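Uncharacterized protein (Xanthomonas axonopodis pv. citri, PDB 3OV5) is a VirB7 component of the bacterial type IV secretion system that probably acts at the outer membrane, its globular domain resembling the N0 domains of outer membrane transport proteins. Local coordinates at residues L19-W22 with A23-N27. Numbering follows the deposited sequence.
Sequences LERW and AADSN
Leu19 O accepts a hydrogen bond from Ala23 N at 2.8 Å, and Glu20 O takes Ala24 N in the same i to i+4 manner as helix 15-24 nears its C-terminal end. The side chain of Leu19 turns from this seam into the core, onto Leu77 and Leu59. Arg21 contributes through backbone and side chain alike: its O receives Asp25 N at 2.8 Å, while NH1 forms a salt bridge with Asp25 OD2 at 3.1 Å. With CG anti to the backbone N (chi1 -176°) and a bend at chi3 (62°), the side chain reaches forward one helical turn and meets the carboxylate obliquely, the two planes 53° apart. Asp25 OD2 is also hydrogen-bonded to Tyr4 OH, and Arg21 NH2 forms a salt bridge with Asp12 OD1, so both charged groups also bind the chain that precedes helix 15-24. Beyond, the polypeptide leaves this helix of the N0-type domain in a Schellman motif, with Asn27 at positive phi. Trp22 O accepts a hydrogen bond from a side chain, Ser26 OG, at 2.7 Å; Tyr6 OH also hydrogen-bonds to that hydroxyl. Arg21 NH2 lies in plane at the edge of the Trp22 indole, whose NE1 hydrogen-bonds to Gln7 O.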
loop_
_atom_site.group_PDB
_atom_site.type_symbol
_atom_site.label_atom_id
_atom_site.label_comp_id
_atom_site.label_asym_id
_atom_site.label_seq_id
_atom_site.Cartn_x
_atom_site.Cartn_y
_atom_site.Cartn_z
ATOM N N LEU A 19 3.057 4.439 -0.749
ATOM C CA LEU A 19 1.919 4.309 -1.655
ATOM C C LEU A 19 1.802 5.502 -2.610
ATOM O O LEU A 19 1.341 5.338 -3.725
ATOM C CB LEU A 19 0.643 4.088 -0.858
ATOM C CG LEU A 19 0.528 2.676 -0.283
ATOM C CD1 LEU A 19 -0.646 2.618 0.679
ATOM C CD2 LEU A 19 0.370 1.663 -1.395
ATOM N N GLU A 20 2.170 6.711 -2.180
ATOM C CA GLU A 20 2.193 7.835 -3.100
ATOM C C GLU A 20 3.126 7.510 -4.280
ATOM O O GLU A 20 2.807 7.811 -5.434
ATOM C CB GLU A 20 2.678 9.115 -2.405
ATOM C CG GLU A 20 1.662 9.722 -1.497
ATOM C CD GLU A 20 2.221 10.830 -0.628
ATOM O OE1 GLU A 20 1.394 11.424 0.119
ATOM O OE2 GLU A 20 3.433 11.114 -0.656
ATOM N N ARG A 21 4.280 6.895 -3.972
ATOM C CA ARG A 21 5.209 6.514 -5.030
ATOM C C ARG A 21 4.621 5.405 -5.895
ATOM O O ARG A 21 4.682 5.489 -7.143
ATOM C CB ARG A 21 6.578 6.162 -4.460
ATOM C CG ARG A 21 7.574 5.853 -5.559
ATOM C CD ARG A 21 8.993 5.564 -5.022
ATOM N NE ARG A 21 8.983 4.386 -4.160
ATOM C CZ ARG A 21 8.874 3.140 -4.612
ATOM N NH1 ARG A 21 8.940 2.861 -5.907
ATOM N NH2 ARG A 21 8.715 2.147 -3.746
ATOM N N TRP A 22 4.089 4.333 -5.283
ATOM C CA TRP A 22 3.487 3.280 -6.107
ATOM C C TRP A 22 2.413 3.858 -7.025
ATOM O O TRP A 22 2.286 3.471 -8.180
ATOM C CB TRP A 22 2.856 2.202 -5.242
ATOM C CG TRP A 22 3.827 1.328 -4.482
ATOM C CD1 TRP A 22 5.196 1.470 -4.341
ATOM C CD2 TRP A 22 3.470 0.154 -3.734
ATOM N NE1 TRP A 22 5.702 0.445 -3.550
ATOM C CE2 TRP A 22 4.662 -0.370 -3.165
ATOM C CE3 TRP A 22 2.256 -0.509 -3.509
ATOM C CZ2 TRP A 22 4.660 -1.531 -2.387
ATOM C CZ3 TRP A 22 2.261 -1.658 -2.734
ATOM C CH2 TRP A 22 3.446 -2.143 -2.177
ATOM N N ALA A 23 1.607 4.783 -6.495
ATOM C CA ALA A 23 0.516 5.390 -7.270
ATOM C C ALA A 23 1.097 6.218 -8.434
ATOM O O ALA A 23 0.696 6.079 -9.598
ATOM C CB ALA A 23 -0.364 6.254 -6.393
ATOM N N ALA A 24 2.078 7.067 -8.133
ATOM C CA ALA A 24 2.749 7.887 -9.155
ATOM C C ALA A 24 3.377 7.001 -10.227
ATOM O O ALA A 24 3.356 7.330 -11.422
ATOM C CB ALA A 24 3.791 8.757 -8.512
ATOM N N ASP A 25 3.942 5.888 -9.801
ATOM C CA ASP A 25 4.607 4.964 -10.705
ATOM C C ASP A 25 3.630 4.221 -11.614
ATOM O O ASP A 25 4.068 3.541 -12.565
ATOM C CB ASP A 25 5.364 3.905 -9.898
ATOM C CG ASP A 25 6.575 4.457 -9.132
ATOM O OD1 ASP A 25 6.982 5.609 -9.391
ATOM O OD2 ASP A 25 7.065 3.712 -8.250
ATOM N N SER A 26 2.340 4.291 -11.286
ATOM C CA SER A 26 1.300 3.492 -11.941
ATOM C C SER A 26 0.231 4.340 -12.611
ATOM O O SER A 26 -0.765 3.803 -13.075
ATOM C CB SER A 26 0.618 2.604 -10.894
ATOM O OG SER A 26 1.599 1.824 -10.234
ATOM N N ASN A 27 0.379 5.664 -12.611
ATOM C CA ASN A 27 -0.694 6.562 -13.113
ATOM C C ASN A 27 -2.004 6.286 -12.375
ATOM O O ASN A 27 -3.105 6.266 -12.964
ATOM C CB ASN A 27 -0.919 6.444 -14.630
ATOM C CG ASN A 27 0.141 7.151 -15.444
ATOM O OD1 ASN A 27 1.008 7.835 -14.937
ATOM N ND2 ASN A 27 0.003 7.074 -16.758
#